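Local coordinates for lovastatin nonaketide synthase, polyketide synthase component (Aspergillus terreus, PDB 7CPX), which builds dihydromonacolin L, the polyketide precursor of lovastatin, from nine malonyl-CoA units as a homodimeric multidomain synthase that uses NADPH and S-adenosyl-L-methionine, at residues Gly59-Gly63 with Asn972-Asp978; Glu93-Gln98 with Val131-Tyr136; Phe626-Leu630 with His655-Glu659; Ser1038-Leu1042 with Asp1065-Ser1069; Ile1747-His1751 with Val2249-Asn2253. The protein carries 2 engineered substitutions. One frame throughout, in Å; residues are numbered along the deposited sequence.

Contact 1 (Gly59-Gly63 with Asn972-Asp978)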
# COMPACT_ATOMS: atom_id res chain seq x y z
N GLY A 59 -19.96 -16.17 10.28
CA GLY A 59 -19.18 -15.61 11.37
C GLY A 59 -17.70 -15.96 11.28
O GLY A 59 -16.84 -15.13 11.57
N LYS A 60 -17.40 -17.19 10.87
CA LYS A 60 -16.02 -17.65 10.79
C LYS A 60 -15.28 -17.10 9.58
O LYS A 60 -14.12 -17.47 9.37
CB LYS A 60 -15.98 -19.18 10.78
CG LYS A 60 -16.51 -19.82 12.05
CD LYS A 60 -16.08 -21.27 12.18
CE LYS A 60 -16.73 -22.15 11.13
NZ LYS A 60 -18.21 -22.20 11.27
N HIS A 61 -15.91 -16.25 8.78
CA HIS A 61 -15.23 -15.64 7.65
C HIS A 61 -14.06 -14.79 8.15
O HIS A 61 -14.17 -14.07 9.15
CB HIS A 61 -16.19 -14.78 6.84
CG HIS A 61 -15.62 -14.28 5.55
ND1 HIS A 61 -14.59 -13.36 5.50
CD2 HIS A 61 -15.94 -14.56 4.27
CE1 HIS A 61 -14.30 -13.10 4.24
NE2 HIS A 61 -15.10 -13.82 3.47
N HIS A 62 -12.94 -14.88 7.45
CA HIS A 62 -11.73 -14.20 7.89
C HIS A 62 -11.95 -12.70 7.99
O HIS A 62 -12.44 -12.07 7.05
CB HIS A 62 -10.59 -14.50 6.91
CG HIS A 62 -10.86 -14.02 5.52
ND1 HIS A 62 -10.68 -12.70 5.14
CD2 HIS A 62 -11.31 -14.67 4.42
CE1 HIS A 62 -11.00 -12.57 3.86
NE2 HIS A 62 -11.38 -13.75 3.41
N GLY A 63 -11.58 -12.13 9.13
CA GLY A 63 -11.67 -10.69 9.32
C GLY A 63 -13.06 -10.13 9.15
O GLY A 63 -13.22 -9.02 8.63
N ASN A 972 -6.95 -8.72 1.07
CA ASN A 972 -7.89 -9.81 1.27
C ASN A 972 -7.11 -11.07 1.59
O ASN A 972 -5.92 -11.18 1.28
CB ASN A 972 -8.77 -10.02 0.03
CG ASN A 972 -9.82 -11.09 0.22
OD1 ASN A 972 -9.96 -11.65 1.31
ND2 ASN A 972 -10.57 -11.37 -0.83
N PHE A 973 -7.78 -12.02 2.22
CA PHE A 973 -7.21 -13.33 2.53
C PHE A 973 -8.21 -14.37 2.01
O PHE A 973 -9.07 -14.85 2.76
CB PHE A 973 -6.93 -13.49 4.01
CG PHE A 973 -5.70 -12.77 4.47
CD1 PHE A 973 -5.65 -11.39 4.51
CD2 PHE A 973 -4.58 -13.48 4.87
CE1 PHE A 973 -4.52 -10.73 4.93
CE2 PHE A 973 -3.44 -12.83 5.29
CZ PHE A 973 -3.41 -11.45 5.33
N VAL A 974 -8.08 -14.71 0.74
CA VAL A 974 -9.06 -15.57 0.07
C VAL A 974 -8.82 -17.01 0.48
O VAL A 974 -7.71 -17.53 0.35
CB VAL A 974 -8.97 -15.41 -1.45
CG1 VAL A 974 -9.87 -16.41 -2.13
CG2 VAL A 974 -9.35 -13.99 -1.86
N ARG A 975 -9.87 -17.66 0.98
CA ARG A 975 -9.89 -19.10 1.12
C ARG A 975 -11.09 -19.65 0.35
O ARG A 975 -12.16 -19.03 0.37
CB ARG A 975 -9.97 -19.55 2.59
CG ARG A 975 -11.12 -18.95 3.37
CD ARG A 975 -11.47 -19.81 4.58
NE ARG A 975 -10.40 -19.85 5.57
CZ ARG A 975 -10.32 -19.08 6.64
NH1 ARG A 975 -11.23 -18.15 6.88
NH2 ARG A 975 -9.31 -19.24 7.49
N PRO A 976 -10.95 -20.79 -0.34
CA PRO A 976 -12.02 -21.22 -1.24
C PRO A 976 -13.39 -21.36 -0.58
O PRO A 976 -14.40 -21.05 -1.23
CB PRO A 976 -11.51 -22.57 -1.77
CG PRO A 976 -10.04 -22.45 -1.69
CD PRO A 976 -9.75 -21.63 -0.48
N ARG A 977 -13.46 -21.82 0.67
CA ARG A 977 -14.78 -22.00 1.27
C ARG A 977 -15.46 -20.66 1.52
O ARG A 977 -16.70 -20.59 1.49
CB ARG A 977 -14.67 -22.79 2.57
CG ARG A 977 -13.83 -22.16 3.66
CD ARG A 977 -14.15 -22.79 5.01
NE ARG A 977 -13.14 -22.50 6.02
CZ ARG A 977 -13.12 -21.41 6.79
NH1 ARG A 977 -14.04 -20.47 6.66
NH2 ARG A 977 -12.16 -21.27 7.70
N ASP A 978 -14.70 -19.60 1.75
CA ASP A 978 -15.29 -18.27 1.90
C ASP A 978 -15.75 -17.70 0.57
O ASP A 978 -16.59 -16.79 0.56
CB ASP A 978 -14.29 -17.31 2.56
CG ASP A 978 -14.05 -17.65 4.02
OD1 ASP A 978 -14.61 -18.65 4.50
OD2 ASP A 978 -13.29 -16.91 4.68
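His-61 and His-62 reach from a ketosynthase loop onto Phe-973, Arg-975 and Asp-978 of the dehydratase domain. The flat groups come first. The His-61 ring stacks on the carboxylate of Asp-978. Their planes are 20° apart, and Asp-978 OD2 sits 3.5 Å above the centre of the His-61 ring. The His-62 ring lies between two neighbours. CE1 of His-61 lies over one face, toward its rim. Backbone and CB of Phe-973 meet the opposite face, with Phe-973 CB 4.1 Å from the centroid of the His-62 ring in a CH-pi contact. A chi1 of 61° puts CG of His-62 between its own N and carbonyl carbon and so turns the ring toward strand 967-974.

Within 972-978, two salt bridges gather at Asp-978. Arg-975 NH1 bridges to Asp-978 OD2 at 3.3 Å, on the syn side of the carboxylate but tilted out of its plane. Arg-977 NH1 bridges to Asp-978 OD1 at 2.9 Å. The two guanidinium groups lie face to face around this shared anion. Across the contact, His-62 N adds one weak bond to Asp-978 OD2, 3.5 Å long. Arg-975 NE donates to Asp-1037 O, so this group is held at two points.

Within the loop, His-61 ND1 donates to His-62 O at 2.9 Å, with the acceptor in the ring plane. This fixes the rotation of the ring that covers Asp-978. Glu-145 and Ser-146 of the second subunit pack on His-62 and Phe-973. Together they form an interdomain joint: a ketosynthase loop on a strand end of the N-terminal hotdog fold.

Contact 2 (Glu93-Gln98 with Val131-Tyr136)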
# COMPACT_ATOMS: atom_id res chain seq x y z
N GLU A 93 -7.64 12.39 25.45
CA GLU A 93 -7.72 11.69 24.17
C GLU A 93 -7.05 10.33 24.26
O GLU A 93 -7.56 9.34 23.74
CB GLU A 93 -7.08 12.54 23.08
CG GLU A 93 -7.83 13.82 22.77
CD GLU A 93 -7.09 14.71 21.78
OE1 GLU A 93 -5.98 14.32 21.35
OE2 GLU A 93 -7.61 15.79 21.45
N SER A 94 -5.89 10.27 24.93
CA SER A 94 -5.19 9.01 25.10
C SER A 94 -6.01 8.01 25.92
O SER A 94 -5.80 6.80 25.78
CB SER A 94 -3.85 9.25 25.79
OG SER A 94 -3.13 10.29 25.15
N MET A 95 -6.92 8.49 26.76
CA MET A 95 -7.64 7.61 27.66
C MET A 95 -8.55 6.66 26.90
O MET A 95 -9.09 6.98 25.84
CB MET A 95 -8.48 8.42 28.65
CG MET A 95 -7.70 8.98 29.82
SD MET A 95 -8.78 9.68 31.07
CE MET A 95 -9.69 8.22 31.57
N ASP A 96 -8.72 5.47 27.47
CA ASP A 96 -9.71 4.54 26.96
C ASP A 96 -11.10 5.07 27.29
O ASP A 96 -11.37 5.42 28.45
CB ASP A 96 -9.50 3.16 27.59
CG ASP A 96 -10.50 2.13 27.10
OD1 ASP A 96 -11.43 2.48 26.35
OD2 ASP A 96 -10.35 0.94 27.47
N PRO A 97 -12.01 5.16 26.31
CA PRO A 97 -13.39 5.54 26.65
C PRO A 97 -13.96 4.74 27.80
O PRO A 97 -14.81 5.25 28.54
CB PRO A 97 -14.15 5.27 25.34
CG PRO A 97 -13.14 5.43 24.28
CD PRO A 97 -11.83 4.97 24.86
N GLN A 98 -13.50 3.50 27.98
CA GLN A 98 -13.90 2.74 29.15
C GLN A 98 -13.48 3.46 30.43
O GLN A 98 -14.28 3.58 31.36
CB GLN A 98 -13.29 1.34 29.11
CG GLN A 98 -13.77 0.50 27.94
CD GLN A 98 -13.27 -0.93 27.99
OE1 GLN A 98 -13.99 -1.86 27.65
NE2 GLN A 98 -12.02 -1.11 28.42
N VAL A 131 -13.19 -5.25 33.29
CA VAL A 131 -13.08 -4.87 31.89
C VAL A 131 -12.55 -6.07 31.12
O VAL A 131 -11.58 -6.71 31.54
CB VAL A 131 -12.17 -3.65 31.69
CG1 VAL A 131 -12.69 -2.48 32.51
CG2 VAL A 131 -10.76 -3.98 32.09
N MET A 132 -13.18 -6.36 29.99
CA MET A 132 -12.81 -7.48 29.15
C MET A 132 -12.55 -7.10 27.70
O MET A 132 -11.81 -7.83 27.02
CB MET A 132 -13.93 -8.54 29.17
CG MET A 132 -13.71 -9.75 28.28
SD MET A 132 -15.27 -10.55 27.86
CE MET A 132 -15.27 -10.35 26.08
N THR A 133 -13.08 -5.98 27.23
CA THR A 133 -13.20 -5.73 25.80
C THR A 133 -12.56 -4.40 25.41
O THR A 133 -13.20 -3.56 24.78
CB THR A 133 -14.67 -5.74 25.38
OG1 THR A 133 -15.40 -6.63 26.23
CG2 THR A 133 -14.78 -6.22 23.95
N HIS A 134 -11.30 -4.21 25.79
CA HIS A 134 -10.45 -3.03 25.70
C HIS A 134 -10.15 -2.74 24.23
O HIS A 134 -9.01 -2.87 23.78
CB HIS A 134 -9.15 -3.23 26.48
CG HIS A 134 -8.38 -4.45 26.07
ND1 HIS A 134 -7.84 -4.60 24.81
CD2 HIS A 134 -8.06 -5.57 26.76
CE1 HIS A 134 -7.22 -5.76 24.74
NE2 HIS A 134 -7.34 -6.37 25.90
N ASP A 135 -11.18 -2.34 23.48
CA ASP A 135 -10.98 -1.95 22.09
C ASP A 135 -9.97 -0.82 21.99
O ASP A 135 -9.07 -0.86 21.15
CB ASP A 135 -12.32 -1.54 21.47
CG ASP A 135 -13.30 -2.70 21.39
OD1 ASP A 135 -12.94 -3.81 21.83
OD2 ASP A 135 -14.42 -2.49 20.89
N TYR A 136 -10.11 0.19 22.84
CA TYR A 136 -9.00 1.10 23.07
C TYR A 136 -7.84 0.33 23.69
O TYR A 136 -8.04 -0.62 24.44
CB TYR A 136 -9.42 2.26 23.97
CG TYR A 136 -9.29 3.63 23.33
CD1 TYR A 136 -10.16 4.03 22.33
CD2 TYR A 136 -8.32 4.52 23.74
CE1 TYR A 136 -10.06 5.27 21.75
CE2 TYR A 136 -8.21 5.77 23.17
CZ TYR A 136 -9.08 6.14 22.17
OH TYR A 136 -8.97 7.39 21.60
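Tyr-136 lies along the turn from Glu-93 to Pro-97, and this is the tight part of the contact. The Tyr-136 OH donates to Glu-93 O at 3.2 Å, nearly in line with the carbonyl bond (C=O...donor angle 162°). It also takes a bond from Val-938 N. Ser-94 O sits at the ring edge, near its plane. Pro-97 CD lies over one face of the ring, in a CH-pi arrangement whose exact spacing is doubtful in the model. Trp-937 meets the Tyr-136 ring edge to face. The carboxylate of Asp-96 runs past Tyr-136 in the opposite direction, its plane only 13° from that of the ring.

Asp-96 is the N-cap of helix 97-113. Its CG is anti to its own N (chi1 -180°), which brings OD1 to Gln-98 N at 2.8 Å in a nearly straight bond. The donor comes from above the carboxylate plane. Gln-98 NE2 adds a weak bond to Asp-96 OD2.

The packing is looser around Gln-98. Its extended chain ends with NE2 3.7 Å from His-134 CA and 4.1 Å from Val-131 CB, and it forms no hydrogen bond to either residue. Its amide stands nearly perpendicular to the His-134 ring. That ring leads away and stacks on His-134 of the second subunit.

Thr-133 OG1 is bonded to Asn-209, and its side chain is about 7 Å from that of His-367, a predicted ketosynthase active-site residue. The tyrosine hydroxyl ties the loop to the end of helix 89-94, Asp-96 caps the next helix from within its own segment, and packing holds Gln-98.

Contact 3 (Phe626-Leu630 with His655-Glu659)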
# COMPACT_ATOMS: atom_id res chain seq x y z
N PHE A 626 -39.37 48.34 73.02
CA PHE A 626 -39.54 47.24 72.07
C PHE A 626 -38.39 47.15 71.07
O PHE A 626 -37.98 46.04 70.72
CB PHE A 626 -40.85 47.41 71.30
CG PHE A 626 -42.04 47.64 72.19
CD1 PHE A 626 -42.21 46.90 73.35
CD2 PHE A 626 -42.98 48.61 71.88
CE1 PHE A 626 -43.29 47.11 74.18
CE2 PHE A 626 -44.07 48.82 72.70
CZ PHE A 626 -44.23 48.07 73.85
N SER A 627 -37.86 48.28 70.62
CA SER A 627 -36.78 48.24 69.64
C SER A 627 -35.54 47.57 70.21
O SER A 627 -34.89 46.76 69.53
CB SER A 627 -36.44 49.66 69.17
OG SER A 627 -36.02 50.47 70.25
N GLN A 628 -35.18 47.87 71.47
CA GLN A 628 -33.99 47.26 72.05
C GLN A 628 -34.18 45.76 72.23
O GLN A 628 -33.39 44.98 71.66
CB GLN A 628 -33.63 47.96 73.36
CG GLN A 628 -33.21 49.41 73.19
CD GLN A 628 -33.01 50.11 74.52
OE1 GLN A 628 -33.28 49.55 75.58
NE2 GLN A 628 -32.54 51.35 74.46
N PRO A 629 -35.17 45.28 72.99
CA PRO A 629 -35.36 43.83 73.09
C PRO A 629 -35.67 43.16 71.77
O PRO A 629 -35.32 42.00 71.58
CB PRO A 629 -36.52 43.69 74.09
CG PRO A 629 -37.21 44.99 74.06
CD PRO A 629 -36.17 46.02 73.77
N LEU A 630 -36.32 43.86 70.83
CA LEU A 630 -36.58 43.26 69.52
C LEU A 630 -35.27 42.93 68.82
O LEU A 630 -35.09 41.80 68.33
CB LEU A 630 -37.43 44.20 68.67
CG LEU A 630 -37.62 43.78 67.21
CD1 LEU A 630 -39.06 44.03 66.77
CD2 LEU A 630 -36.65 44.51 66.30
N HIS A 655 -23.56 48.22 69.47
CA HIS A 655 -24.08 49.21 70.40
C HIS A 655 -25.48 48.82 70.83
O HIS A 655 -26.24 48.22 70.06
CB HIS A 655 -24.10 50.61 69.77
CG HIS A 655 -24.95 50.72 68.55
ND1 HIS A 655 -24.48 50.42 67.29
CD2 HIS A 655 -26.24 51.09 68.39
CE1 HIS A 655 -25.45 50.60 66.41
NE2 HIS A 655 -26.53 51.01 67.05
N SER A 656 -25.81 49.14 72.08
CA SER A 656 -27.13 48.88 72.65
C SER A 656 -27.42 47.39 72.50
O SER A 656 -26.65 46.57 73.05
CB SER A 656 -28.15 49.82 72.00
OG SER A 656 -29.45 49.60 72.53
N SER A 657 -28.46 46.98 71.77
CA SER A 657 -28.75 45.55 71.63
C SER A 657 -27.56 44.79 71.08
O SER A 657 -27.26 43.68 71.53
CB SER A 657 -29.97 45.36 70.73
OG SER A 657 -31.11 46.00 71.27
N GLY A 658 -26.85 45.39 70.12
CA GLY A 658 -25.71 44.74 69.50
C GLY A 658 -24.70 44.29 70.53
O GLY A 658 -23.96 43.33 70.30
N GLU A 659 -24.65 44.97 71.67
CA GLU A 659 -23.78 44.54 72.75
C GLU A 659 -24.40 43.38 73.52
O GLU A 659 -23.77 42.33 73.69
CB GLU A 659 -23.47 45.71 73.68
CG GLU A 659 -22.19 45.56 74.49
CD GLU A 659 -22.21 44.37 75.43
OE1 GLU A 659 -23.24 44.17 76.10
OE2 GLU A 659 -21.20 43.64 75.48
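Ser-657 has its OG anti to the carbonyl carbon and beside the backbone N (chi1 -60°), and this turns the hydroxyl toward Gln-628 on helix 624-644. Gln-628 has the same first torsion (-66°) and an extended chain, which carries its amide past Ser-656. The bond across the contact runs from Ser-657 OG to Gln-628 O, 2.5 Å as modelled. The hydroxyl meets the carbonyl from the side, at a C=O...donor angle of 113°, tilted out of its plane. Pro-629 N cannot donate to the preceding turn, and the helix is kinked there.

The Ser-656 and Gln-628 side chains only pack, with Ser-656 OG 3.8 Å from Gln-628 CG. Both reach Gln-566 OE1: Gln-628 NE2 by a hydrogen bond, Ser-656 OG by a weak one.

Ser-656 has positive phi at the turn between strand 648-652 and helix 657-665. With Gly-654 and Gly-658 it fits the GxSxG nucleophile elbow of acyltransferases. Ser-656 is therefore probably the serine that carries the malonyl group in this transacylase domain. In chemical terms, Ser-657 ties the first turn of the elbow helix to helix 624-644, while Ser-656 makes no hydrogen bond to that helix segment.

Contact 4 (Ser1038-Leu1042 with Asp1065-Ser1069)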
# COMPACT_ATOMS: atom_id res chain seq x y z
N SER A 1038 -7.68 -23.01 3.44
CA SER A 1038 -6.39 -22.34 3.44
C SER A 1038 -6.56 -20.89 3.01
O SER A 1038 -7.24 -20.59 2.03
CB SER A 1038 -5.42 -23.06 2.50
OG SER A 1038 -5.89 -23.02 1.16
N LEU A 1039 -5.93 -19.98 3.76
CA LEU A 1039 -5.99 -18.56 3.47
C LEU A 1039 -4.78 -18.16 2.63
O LEU A 1039 -3.63 -18.38 3.04
CB LEU A 1039 -6.03 -17.74 4.76
CG LEU A 1039 -7.35 -17.73 5.52
CD1 LEU A 1039 -7.16 -17.09 6.89
CD2 LEU A 1039 -8.43 -16.98 4.75
N VAL A 1040 -5.03 -17.58 1.47
CA VAL A 1040 -4.00 -17.03 0.60
C VAL A 1040 -4.21 -15.53 0.54
O VAL A 1040 -5.28 -15.06 0.14
CB VAL A 1040 -4.04 -17.66 -0.80
CG1 VAL A 1040 -2.99 -17.03 -1.70
CG2 VAL A 1040 -3.83 -19.16 -0.71
N GLU A 1041 -3.19 -14.77 0.94
CA GLU A 1041 -3.32 -13.32 0.96
C GLU A 1041 -3.20 -12.77 -0.45
O GLU A 1041 -2.25 -13.08 -1.17
CB GLU A 1041 -2.25 -12.71 1.86
CG GLU A 1041 -2.28 -11.19 1.90
CD GLU A 1041 -1.34 -10.61 2.93
OE1 GLU A 1041 -0.84 -11.38 3.78
OE2 GLU A 1041 -1.08 -9.39 2.89
N LEU A 1042 -4.18 -11.96 -0.84
CA LEU A 1042 -4.17 -11.24 -2.11
C LEU A 1042 -4.23 -9.75 -1.82
O LEU A 1042 -5.18 -9.28 -1.18
CB LEU A 1042 -5.35 -11.66 -2.99
CG LEU A 1042 -5.38 -13.12 -3.45
CD1 LEU A 1042 -6.57 -13.36 -4.35
CD2 LEU A 1042 -4.10 -13.48 -4.18
N ASP A 1065 -0.52 -8.91 -5.75
CA ASP A 1065 0.48 -9.68 -5.04
C ASP A 1065 -0.19 -10.80 -4.25
O ASP A 1065 -1.29 -10.63 -3.71
CB ASP A 1065 1.27 -8.78 -4.09
CG ASP A 1065 1.83 -7.56 -4.79
OD1 ASP A 1065 2.16 -7.66 -5.99
OD2 ASP A 1065 1.94 -6.50 -4.14
N SER A 1066 0.47 -11.95 -4.18
CA SER A 1066 -0.10 -13.11 -3.53
C SER A 1066 0.90 -13.73 -2.58
O SER A 1066 2.11 -13.72 -2.82
CB SER A 1066 -0.55 -14.16 -4.55
OG SER A 1066 0.51 -14.53 -5.41
N CYS A 1067 0.37 -14.28 -1.49
CA CYS A 1067 1.15 -15.04 -0.52
C CYS A 1067 0.35 -16.28 -0.14
O CYS A 1067 -0.69 -16.16 0.51
CB CYS A 1067 1.48 -14.21 0.72
SG CYS A 1067 2.47 -15.10 1.92
N LEU A 1068 0.85 -17.45 -0.53
CA LEU A 1068 0.09 -18.68 -0.32
C LEU A 1068 -0.08 -18.99 1.16
O LEU A 1068 -1.17 -19.39 1.58
CB LEU A 1068 0.77 -19.84 -1.03
CG LEU A 1068 1.12 -19.59 -2.50
CD1 LEU A 1068 1.65 -20.86 -3.15
CD2 LEU A 1068 -0.08 -19.06 -3.27
N SER A 1069 0.97 -18.83 1.96
CA SER A 1069 0.92 -19.15 3.37
C SER A 1069 1.67 -18.09 4.16
O SER A 1069 2.67 -17.55 3.68
CB SER A 1069 1.51 -20.54 3.65
OG SER A 1069 1.48 -20.83 5.04
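Glu-1041 and Cys-1067 face each other as a hydrogen-bonded antiparallel pair. Glu-1041 N donates to Cys-1067 O at 2.9 Å, and Cys-1067 N returns a bond of the same length to Glu-1041 O. Both side chains leave the same face of the sheet, with Glu-1041 CB 4.2 Å from Cys-1067 CB. Both also have the first branch anti to the backbone N (chi1 178° for Glu-1041, -179° for Cys-1067). The extended Glu-1041 chain carries its carboxylate away from the pairing to Arg-941 of the second subunit, where OE2 forms a salt bridge. Asn-1043 gives the same oxygen a weak bond. Arg-941 of that subunit also packs on Cys-1067.

Leu-1042 and Ser-1066 form the next pair, a non-hydrogen-bonded one, with side chains on the other face. The end of the Leu-1042 chain comes close to its neighbour, and its CD2 touches Ser-1066 CB at 3.6 Å. Ser-1066 OG turns from this methyl to pair with Ser-1077 OG on strand 1075-1087.

The pairing frays at the other end. Val-1040 has CG1 anti to its N and CG2 anti to its carbonyl carbon. CG1 meets Leu-1068 CD2 at 3.9 Å, while CG2 lies 3.5 Å from Leu-1068 O. Leu-1068 has left the strand conformation, and side-chain packing is what meets Val-1040 there.

The short strand axes run 4.7 Å apart at 165°. Strand 967-974 bonds to the other edge of 1040-1042, through Val-974 and Asn-972. This is the open end of a beta hairpin, 1040-1052 with 1057-1067, in the N-terminal hotdog fold of the dehydratase domain.

Contact 5 (Ile1747-His1751 with Val2249-Asn2253)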
# COMPACT_ATOMS: atom_id res chain seq x y z
N ILE A 1747 -8.03 -58.49 -42.66
CA ILE A 1747 -8.51 -59.83 -42.31
C ILE A 1747 -7.73 -60.39 -41.14
O ILE A 1747 -8.29 -61.03 -40.24
CB ILE A 1747 -8.43 -60.75 -43.54
CG1 ILE A 1747 -9.48 -60.36 -44.57
CG2 ILE A 1747 -8.64 -62.20 -43.12
CD1 ILE A 1747 -9.18 -60.85 -45.97
N ARG A 1748 -6.41 -60.16 -41.13
CA ARG A 1748 -5.58 -60.66 -40.04
C ARG A 1748 -6.08 -60.15 -38.70
O ARG A 1748 -5.84 -60.78 -37.66
CB ARG A 1748 -4.13 -60.26 -40.26
CG ARG A 1748 -3.16 -60.88 -39.27
CD ARG A 1748 -1.71 -60.67 -39.68
NE ARG A 1748 -1.34 -59.26 -39.75
CZ ARG A 1748 -1.27 -58.56 -40.88
NH1 ARG A 1748 -1.54 -59.10 -42.06
NH2 ARG A 1748 -0.91 -57.28 -40.81
N ARG A 1749 -6.75 -59.00 -38.69
CA ARG A 1749 -7.38 -58.46 -37.49
C ARG A 1749 -8.78 -59.01 -37.29
O ARG A 1749 -9.16 -59.36 -36.17
CB ARG A 1749 -7.44 -56.93 -37.59
CG ARG A 1749 -6.10 -56.27 -37.83
CD ARG A 1749 -5.42 -55.93 -36.53
NE ARG A 1749 -6.15 -54.89 -35.81
CZ ARG A 1749 -6.01 -53.59 -36.03
NH1 ARG A 1749 -5.16 -53.12 -36.93
NH2 ARG A 1749 -6.75 -52.73 -35.33
N GLU A 1750 -9.56 -59.09 -38.37
CA GLU A 1750 -10.92 -59.61 -38.28
C GLU A 1750 -10.93 -61.04 -37.79
O GLU A 1750 -11.67 -61.39 -36.86
CB GLU A 1750 -11.60 -59.52 -39.65
CG GLU A 1750 -11.81 -58.10 -40.16
CD GLU A 1750 -12.21 -58.06 -41.62
OE1 GLU A 1750 -12.25 -59.13 -42.26
OE2 GLU A 1750 -12.50 -56.95 -42.12
N HIS A 1751 -10.11 -61.89 -38.39
CA HIS A 1751 -10.04 -63.30 -38.04
C HIS A 1751 -8.68 -63.59 -37.43
O HIS A 1751 -7.80 -64.14 -38.10
CB HIS A 1751 -10.28 -64.18 -39.27
CG HIS A 1751 -11.59 -63.92 -39.95
ND1 HIS A 1751 -12.78 -64.41 -39.48
CD2 HIS A 1751 -11.89 -63.21 -41.07
CE1 HIS A 1751 -13.76 -64.03 -40.28
NE2 HIS A 1751 -13.25 -63.29 -41.25
N VAL A 2249 -18.41 -53.30 -42.11
CA VAL A 2249 -19.01 -54.62 -42.24
C VAL A 2249 -17.91 -55.65 -42.43
O VAL A 2249 -16.85 -55.36 -42.99
CB VAL A 2249 -20.02 -54.67 -43.42
CG1 VAL A 2249 -19.32 -54.32 -44.72
CG2 VAL A 2249 -20.67 -56.04 -43.51
N MET A 2250 -18.17 -56.87 -41.96
CA MET A 2250 -17.24 -57.97 -42.12
C MET A 2250 -17.30 -58.53 -43.53
O MET A 2250 -18.36 -58.56 -44.16
CB MET A 2250 -17.54 -59.07 -41.11
CG MET A 2250 -16.77 -58.94 -39.80
SD MET A 2250 -14.98 -59.01 -40.03
CE MET A 2250 -14.79 -60.55 -40.94
N LEU A 2251 -16.15 -59.00 -44.02
CA LEU A 2251 -16.09 -59.53 -45.38
C LEU A 2251 -17.08 -60.68 -45.56
O LEU A 2251 -17.76 -60.76 -46.59
CB LEU A 2251 -14.67 -60.00 -45.70
CG LEU A 2251 -13.66 -58.89 -46.02
CD1 LEU A 2251 -12.27 -59.47 -46.07
CD2 LEU A 2251 -13.99 -58.22 -47.34
N ASN A 2252 -17.16 -61.58 -44.59
CA ASN A 2252 -18.14 -62.66 -44.67
C ASN A 2252 -19.55 -62.11 -44.78
O ASN A 2252 -20.39 -62.65 -45.51
CB ASN A 2252 -18.00 -63.59 -43.46
CG ASN A 2252 -18.12 -62.85 -42.14
OD1 ASN A 2252 -18.75 -61.79 -42.07
ND2 ASN A 2252 -17.52 -63.40 -41.10
N ASN A 2253 -19.83 -61.02 -44.06
CA ASN A 2253 -21.12 -60.34 -44.14
C ASN A 2253 -21.13 -59.19 -45.13
O ASN A 2253 -22.19 -58.62 -45.38
CB ASN A 2253 -21.52 -59.82 -42.76
CG ASN A 2253 -21.68 -60.92 -41.74
OD1 ASN A 2253 -22.76 -61.49 -41.57
ND2 ASN A 2253 -20.59 -61.24 -41.04
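The last turn of helix 1735-1750 faces a loop of the ketoreductase domain, with Glu-1750 CA 7.6 Å from Met-2250 CA, so side chains alone span the gap. Met-2250 is the main bridge. Its chain folds at chi2 (-61°) and chi3 (-54°). This lays SD along the whole Glu-1750 chain, from CB (3.4 Å from Met-2250 SD) to the carboxylate carbon, with CE beside OE1. The two side chains come from opposite directions. The methyl CE turns on toward His-1751 and comes nearest to His-1751 NE2, 3.2 Å as modelled. The sulfur itself stands oblique to that ring, 5.3 Å from its centroid, in a loose sulfur-aromatic contact.

Leu-2251 makes the apolar part. Its CD1 reaches CG1 and CD1 of Ile-1747, and the two side chains cross at about a right angle. Phe-1710 and Leu-1717 on helix 1705-1719 extend this patch around Leu-2251. Asn-2252 adds a peripheral contact: its ND2 lies in the plane of the His-1751 ring at the edge, 3.9 Å from His-1751 CE1, with the amide turned 79° to the ring.

No hydrogen bond crosses between the two segments. Glu-1750 OE2 takes a weak bond from Ala-2305 N.

The contact joins the ketoreductase domain to a neighbouring alpha/beta unit, probably the non-catalytic structural partner found in related synthases. Its chemistry is that of a mixed interface of methyls, a thioether, a carboxylate and a histidine ring, packed together without a hydrogen bond across it.

Contacts 2, 3 and 4 are buried; contacts 1 and 5 are only partly so and join different domains. Contacts 1 and 4 touch and hold the same sheet, in which strands 967-974 and 1040-1052 are neighbours. Both also meet the second subunit, as does contact 2 through His-134. Contact 3 lies far out in the transacylase domain, its centre about 156 Å from that of contact 5. The chemistry follows place. Contact 4 rests on backbone pairing, contacts 2 and 3 on a hydroxyl meeting a helix carbonyl, contact 1 on histidine rings set against a carboxylate that is itself bridged by two arginines, and contact 5 on packing of apolar and polar side chains without a hydrogen bond.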